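Local coordinates for putative phosphatase/phosphodiesterase MPN_349 (Mycoplasma pneumoniae M129, PDB 1T71), which binds two iron(III) ions and probably hydrolyses phosphate esters, possibly as a 2',3'-cyclic-nucleotide phosphodiesterase of the YmdB-like, calcineurin-clan family, at residues Ile67-Gly70 against Asn71-Phe75; Leu51-Lys54 against His55-Phe58. One frame throughout, in Å; residues are numbered along the deposited sequence.

Contact 1: residues Ile67-Gly70 against Asn71-Phe75; sequences ITMG and NHTWF. With FE (Fe (III) ion), chain C.
The hydroxyl of Thr73 reaches back across a type I beta turn to the carbonyl of Gly70, the residue that opens the turn, so a side chain closes it. Thr73 OG1 donates to Gly70 O at 2.7 Å. The C=O...donor angle is 121°, and the donor stands above the carbonyl plane, 40° out of it. Thr73 OG1 lies anti to the carbonyl carbon of its own residue (chi1 -62°), which turns it back toward the glycine and brings it within 3.0 Å of Met69 CB. The same Gly70 O is approached obliquely by the benzo end of the Trp74 indole, with Trp74 CZ3 at 3.7 Å, while Thr73 CB sits over the centre of that ring. Trp74 also stacks on Phe101, in a neighbouring loop.

Beyond Gly70 the turn presents Asn71 to the metal. Its CG stands between the backbone N and the carbonyl carbon, and Asn71 OD1 binds an iron(III) ion at 2.2 Å, leaving the amide nitrogen ND2 above one face of the His72 ring, offset toward the rim. Glu43 and His183 bind this iron too, and His158 is a further ligand of the site. His72, by similarity the proton donor, follows directly; its backbone N donates to Glu43, which ties the turn to a second metal ligand.

This is the Gly-Asn-His motif of the calcineurin-like metallophosphoesterases, set in the loop that leaves strand 66-68. That strand runs between strands 37-41 and 89-90, parallel to both, and Thr68 and Met69 also touch strand 117-124 of the other large sheet.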
ATOM      1  N   ILE A  67      -3.454  -5.355   6.712  1.00 25.74           N
ATOM      2  CA  ILE A  67      -3.757  -4.205   5.875  1.00 24.61           C
ATOM      3  C   ILE A  67      -3.120  -2.897   6.344  1.00 24.50           C
ATOM      4  O   ILE A  67      -3.116  -2.592   7.541  1.00 23.74           O
ATOM      5  CB  ILE A  67      -5.287  -4.001   5.812  1.00 23.94           C
ATOM      6  CG1 ILE A  67      -5.930  -5.117   4.987  1.00 24.71           C
ATOM      7  CG2 ILE A  67      -5.619  -2.651   5.225  1.00 24.37           C
ATOM      8  CD1 ILE A  67      -7.442  -5.006   4.891  1.00 25.06           C
ATOM      9  N   THR A  68      -2.579  -2.135   5.396  1.00 20.54           N
ATOM     10  CA  THR A  68      -1.992  -0.825   5.693  1.00 22.02           C
ATOM     11  C   THR A  68      -2.841   0.179   4.904  1.00 21.81           C
ATOM     12  O   THR A  68      -3.524  -0.217   3.954  1.00 20.47           O
ATOM     13  CB  THR A  68      -0.500  -0.736   5.256  1.00 23.35           C
ATOM     14  OG1 THR A  68      -0.373  -1.042   3.863  1.00 22.86           O
ATOM     15  CG2 THR A  68       0.341  -1.715   6.060  1.00 22.00           C
ATOM     16  N   MET A  69      -2.811   1.458   5.280  1.00 19.98           N
ATOM     17  CA  MET A  69      -3.631   2.453   4.590  1.00 21.54           C
ATOM     18  C   MET A  69      -2.882   3.691   4.095  1.00 21.76           C
ATOM     19  O   MET A  69      -1.705   3.613   3.747  1.00 22.53           O
ATOM     20  CB  MET A  69      -4.798   2.866   5.498  1.00 24.95           C
ATOM     21  CG  MET A  69      -5.748   1.726   5.869  1.00 24.72           C
ATOM     22  SD  MET A  69      -6.893   1.253   4.541  1.00 30.17           S
ATOM     23  CE  MET A  69      -6.073   0.055   3.841  1.00 30.98           C
ATOM     24  N   GLY A  70      -3.572   4.830   4.055  1.00 24.93           N
ATOM     25  CA  GLY A  70      -2.943   6.048   3.565  1.00 22.71           C
ATOM     26  C   GLY A  70      -3.707   7.332   3.819  1.00 22.64           C
ATOM     27  O   GLY A  70      -4.229   7.555   4.915  1.00 24.72           O
ATOM     28  N   ASN A  71      -3.783   8.191   2.812  1.00 21.17           N
ATOM     29  CA  ASN A  71      -4.470   9.459   2.999  1.00 22.13           C
ATOM     30  C   ASN A  71      -5.988   9.382   2.945  1.00 22.13           C
ATOM     31  O   ASN A  71      -6.663  10.258   3.464  1.00 24.83           O
ATOM     32  CB  ASN A  71      -3.943  10.505   2.006  1.00 22.20           C
ATOM     33  CG  ASN A  71      -3.947  10.015   0.577  1.00 25.13           C
ATOM     34  OD1 ASN A  71      -3.366   8.978   0.265  1.00 25.45           O
ATOM     35  ND2 ASN A  71      -4.596  10.766  -0.304  1.00 26.56           N
ATOM     36  N   HIS A  72      -6.528   8.328   2.346  1.00 24.69           N
ATOM     37  CA  HIS A  72      -7.975   8.176   2.266  1.00 24.97           C
ATOM     38  C   HIS A  72      -8.494   7.170   3.285  1.00 25.54           C
ATOM     39  O   HIS A  72      -9.584   6.621   3.138  1.00 25.14           O
ATOM     40  CB  HIS A  72      -8.375   7.757   0.853  1.00 21.44           C
ATOM     41  CG  HIS A  72      -8.306   8.876  -0.138  1.00 24.25           C
ATOM     42  ND1 HIS A  72      -7.584   8.793  -1.310  1.00 26.31           N
ATOM     43  CD2 HIS A  72      -8.868  10.108  -0.125  1.00 23.26           C
ATOM     44  CE1 HIS A  72      -7.705   9.928  -1.977  1.00 28.52           C
ATOM     45  NE2 HIS A  72      -8.478  10.742  -1.279  1.00 27.87           N
ATOM     46  N   THR A  73      -7.703   6.944   4.327  1.00 24.09           N
ATOM     47  CA  THR A  73      -8.062   6.004   5.382  1.00 25.64           C
ATOM     48  C   THR A  73      -9.461   6.213   5.989  1.00 26.09           C
ATOM     49  O   THR A  73     -10.183   5.255   6.259  1.00 26.49           O
ATOM     50  CB  THR A  73      -7.039   6.071   6.561  1.00 24.00           C
ATOM     51  OG1 THR A  73      -5.727   5.701   6.102  1.00 22.66           O
ATOM     52  CG2 THR A  73      -7.470   5.135   7.699  1.00 23.66           C
ATOM     53  N   TRP A  74      -9.850   7.465   6.180  1.00 24.83           N
ATOM     54  CA  TRP A  74     -11.110   7.764   6.850  1.00 25.56           C
ATOM     55  C   TRP A  74     -12.307   8.177   6.004  1.00 26.19           C
ATOM     56  O   TRP A  74     -13.274   8.734   6.531  1.00 27.40           O
ATOM     57  CB  TRP A  74     -10.831   8.837   7.906  1.00 23.67           C
ATOM     58  CG  TRP A  74      -9.604   8.512   8.722  1.00 24.87           C
ATOM     59  CD1 TRP A  74      -9.554   7.791   9.886  1.00 24.82           C
ATOM     60  CD2 TRP A  74      -8.243   8.817   8.382  1.00 25.07           C
ATOM     61  NE1 TRP A  74      -8.248   7.627  10.285  1.00 23.37           N
ATOM     62  CE2 TRP A  74      -7.423   8.241   9.380  1.00 24.05           C
ATOM     63  CE3 TRP A  74      -7.636   9.514   7.327  1.00 23.42           C
ATOM     64  CZ2 TRP A  74      -6.027   8.343   9.355  1.00 23.86           C
ATOM     65  CZ3 TRP A  74      -6.247   9.617   7.302  1.00 22.26           C
ATOM     66  CH2 TRP A  74      -5.459   9.032   8.311  1.00 23.88           C
ATOM     67  N   PHE A  75     -12.280   7.882   4.713  1.00 24.20           N
ATOM     68  CA  PHE A  75     -13.388   8.297   3.874  1.00 24.32           C
ATOM     69  C   PHE A  75     -14.721   7.560   4.039  1.00 24.22           C
ATOM     70  O   PHE A  75     -15.774   8.183   3.921  1.00 23.55           O
ATOM     71  CB  PHE A  75     -12.971   8.298   2.407  1.00 24.29           C
ATOM     72  CG  PHE A  75     -13.879   9.108   1.540  1.00 25.45           C
ATOM     73  CD1 PHE A  75     -14.882   8.498   0.798  1.00 25.58           C
ATOM     74  CD2 PHE A  75     -13.763  10.495   1.506  1.00 25.83           C
ATOM     75  CE1 PHE A  75     -15.755   9.258   0.030  1.00 27.36           C
ATOM     76  CE2 PHE A  75     -14.631  11.263   0.743  1.00 27.90           C
ATOM     77  CZ  PHE A  75     -15.631  10.644   0.005  1.00 27.60           C
TER
HETATM   78 FE    FE C 302      -2.819   7.793  -1.519  1.00 27.01          FE

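Contact 2: residues Leu51-Lys54 against His55-Phe58; sequences LSLK and HYEF
Ser52 OG accepts the backbone N-H of His55 at 2.9 Å, with an N-H...O angle of 160°, and also lies over one face of the His55 imidazole, 3.2 Å from His55 CG. Its chi1 of 67° sets OG between the backbone N and the carbonyl carbon, facing the first turn. On the same side of the ring plane, Lys54 runs alongside His55, pointing the same way; its chain bends at chi3, and Lys54 CE comes to 3.2 Å from His55 NE2 in an oblique approach. A water in the ring plane, 3.0 Å from His55 NE2, also makes a weak bond to Lys54 NZ. Leu51 meets Tyr56 differently: Leu51 CD2 packs on Tyr56 CB at 3.9 Å and borders the ring near its plane, while CD1 lies against the backbone at His55 and Tyr56. Leu53 CD2 comes obliquely to the Tyr56 ring, 4.1 Å from Tyr56 CD1.

Ser52 is thus the N-cap of helix 53-62, the helix of a beta-alpha-beta unit between strands 37-41 and 66-68. The first turns are held by the backbone bonds of Tyr56 N to Ser52 O, Glu57 N to Leu53 O and Phe58 N to Lys54 O; the second is nearly straight, with an N-H...O angle of 161°.

Farther out, Thr46 OG1 bonds both His55 ND1 and Ser52 N, fixing the imidazole's rotation and tying the cap to the preceding loop. Asp79 OD2 takes the N-H of Leu53, and Tyr56 OH is hydrogen-bonded to Asp88 OD1. Phe58 packs against Arg19 and Lys23 of helix 15-23.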
ATOM      1  N   LEU A  51     -12.246   2.126   3.036  1.00 24.52           N
ATOM      2  CA  LEU A  51     -12.612   0.715   3.088  1.00 24.09           C
ATOM      3  C   LEU A  51     -13.878   0.463   3.907  1.00 24.83           C
ATOM      4  O   LEU A  51     -13.932   0.790   5.095  1.00 26.22           O
ATOM      5  CB  LEU A  51     -11.441  -0.070   3.688  1.00 18.66           C
ATOM      6  CG  LEU A  51     -11.521  -1.582   3.897  1.00 19.46           C
ATOM      7  CD1 LEU A  51     -11.617  -2.303   2.557  1.00 19.56           C
ATOM      8  CD2 LEU A  51     -10.280  -2.032   4.664  1.00 17.98           C
ATOM      9  N   SER A  52     -14.893  -0.115   3.269  1.00 21.74           N
ATOM     10  CA  SER A  52     -16.149  -0.436   3.945  1.00 24.01           C
ATOM     11  C   SER A  52     -15.949  -1.745   4.708  1.00 23.87           C
ATOM     12  O   SER A  52     -14.992  -2.474   4.444  1.00 23.13           O
ATOM     13  CB  SER A  52     -17.280  -0.616   2.921  1.00 25.30           C
ATOM     14  OG  SER A  52     -17.056  -1.769   2.118  1.00 24.17           O
ATOM     15  N   LEU A  53     -16.846  -2.046   5.645  1.00 26.70           N
ATOM     16  CA  LEU A  53     -16.745  -3.286   6.417  1.00 27.12           C
ATOM     17  C   LEU A  53     -16.913  -4.435   5.437  1.00 26.94           C
ATOM     18  O   LEU A  53     -16.195  -5.432   5.490  1.00 26.94           O
ATOM     19  CB  LEU A  53     -17.859  -3.364   7.464  1.00 33.08           C
ATOM     20  CG  LEU A  53     -17.649  -4.195   8.737  1.00 35.46           C
ATOM     21  CD1 LEU A  53     -18.955  -4.909   9.053  1.00 36.87           C
ATOM     22  CD2 LEU A  53     -16.517  -5.199   8.585  1.00 34.67           C
ATOM     23  N   LYS A  54     -17.887  -4.282   4.545  1.00 26.51           N
ATOM     24  CA  LYS A  54     -18.170  -5.286   3.535  1.00 28.00           C
ATOM     25  C   LYS A  54     -16.891  -5.609   2.768  1.00 26.77           C
ATOM     26  O   LYS A  54     -16.517  -6.769   2.626  1.00 26.12           O
ATOM     27  CB  LYS A  54     -19.235  -4.763   2.562  1.00 45.07           C
ATOM     28  CG  LYS A  54     -19.690  -5.778   1.514  1.00 48.69           C
ATOM     29  CD  LYS A  54     -20.599  -5.144   0.456  1.00 52.64           C
ATOM     30  CE  LYS A  54     -19.848  -4.053  -0.323  1.00 58.49           C
ATOM     31  NZ  LYS A  54     -20.655  -3.417  -1.416  1.00 61.07           N
ATOM     32  N   HIS A  55     -16.205  -4.576   2.291  1.00 25.96           N
ATOM     33  CA  HIS A  55     -14.984  -4.789   1.531  1.00 25.69           C
ATOM     34  C   HIS A  55     -13.816  -5.288   2.371  1.00 26.57           C
ATOM     35  O   HIS A  55     -12.940  -5.996   1.865  1.00 25.92           O
ATOM     36  CB  HIS A  55     -14.642  -3.512   0.769  1.00 25.19           C
ATOM     37  CG  HIS A  55     -15.612  -3.215  -0.334  1.00 24.54           C
ATOM     38  ND1 HIS A  55     -15.803  -1.952  -0.847  1.00 25.38           N
ATOM     39  CD2 HIS A  55     -16.457  -4.027  -1.012  1.00 25.04           C
ATOM     40  CE1 HIS A  55     -16.724  -1.997  -1.794  1.00 24.97           C
ATOM     41  NE2 HIS A  55     -17.136  -3.245  -1.913  1.00 26.47           N
ATOM     42  N   TYR A  56     -13.808  -4.941   3.655  1.00 25.25           N
ATOM     43  CA  TYR A  56     -12.747  -5.405   4.530  1.00 26.09           C
ATOM     44  C   TYR A  56     -12.864  -6.920   4.659  1.00 27.71           C
ATOM     45  O   TYR A  56     -11.865  -7.638   4.614  1.00 28.38           O
ATOM     46  CB  TYR A  56     -12.850  -4.752   5.908  1.00 29.65           C
ATOM     47  CG  TYR A  56     -12.112  -5.514   6.990  1.00 31.20           C
ATOM     48  CD1 TYR A  56     -12.738  -6.546   7.699  1.00 31.64           C
ATOM     49  CD2 TYR A  56     -10.774  -5.243   7.273  1.00 30.23           C
ATOM     50  CE1 TYR A  56     -12.047  -7.288   8.662  1.00 29.57           C
ATOM     51  CE2 TYR A  56     -10.076  -5.983   8.228  1.00 31.13           C
ATOM     52  CZ  TYR A  56     -10.716  -7.002   8.915  1.00 29.91           C
ATOM     53  OH  TYR A  56     -10.011  -7.740   9.837  1.00 31.42           O
ATOM     54  N   GLU A  57     -14.087  -7.415   4.813  1.00 27.22           N
ATOM     55  CA  GLU A  57     -14.272  -8.857   4.932  1.00 28.29           C
ATOM     56  C   GLU A  57     -13.968  -9.535   3.597  1.00 27.07           C
ATOM     57  O   GLU A  57     -13.412 -10.631   3.567  1.00 27.24           O
ATOM     58  CB  GLU A  57     -15.690  -9.187   5.423  1.00 37.73           C
ATOM     59  CG  GLU A  57     -15.932  -8.806   6.896  1.00 41.59           C
ATOM     60  CD  GLU A  57     -14.958  -9.484   7.880  1.00 45.79           C
ATOM     61  OE1 GLU A  57     -14.998  -9.151   9.090  1.00 47.25           O
ATOM     62  OE2 GLU A  57     -14.162 -10.357   7.459  1.00 46.97           O
ATOM     63  N   PHE A  58     -14.311  -8.878   2.493  1.00 30.71           N
ATOM     64  CA  PHE A  58     -14.022  -9.434   1.173  1.00 30.87           C
ATOM     65  C   PHE A  58     -12.513  -9.689   1.041  1.00 31.78           C
ATOM     66  O   PHE A  58     -12.085 -10.787   0.670  1.00 31.73           O
ATOM     67  CB  PHE A  58     -14.460  -8.465   0.072  1.00 30.02           C
ATOM     68  CG  PHE A  58     -14.066  -8.906  -1.314  1.00 31.97           C
ATOM     69  CD1 PHE A  58     -14.983  -9.545  -2.143  1.00 32.78           C
ATOM     70  CD2 PHE A  58     -12.766  -8.709  -1.779  1.00 30.92           C
ATOM     71  CE1 PHE A  58     -14.612  -9.978  -3.414  1.00 33.11           C
ATOM     72  CE2 PHE A  58     -12.387  -9.140  -3.045  1.00 31.15           C
ATOM     73  CZ  PHE A  58     -13.310  -9.776  -3.864  1.00 31.96           C
TER
HETATM   74  O   HOH W   1     -18.843  -4.919  -3.689  1.00 42.79           O

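Contact 2 starts the helix of a beta-alpha-beta unit whose second strand, 66-68, runs into contact 1, so the two follow in series along the chain. Their centres lie about 13 Å apart, and they meet through Ile67: its CD1 is 4.1 Å from Tyr56 CD2, and Ile67 CD1 is equally 4.1 Å from Leu51 CD2. The start of helix 53-62, with Leu51 just ahead of it, therefore packs on strand 66-68 through Ile67. Contact 1 supplies an iron ligand directly, whereas contact 2 stands back: the side chain of Leu51 is about 7 Å from that of Glu43, which binds both irons, and about 12 Å from an iron ion.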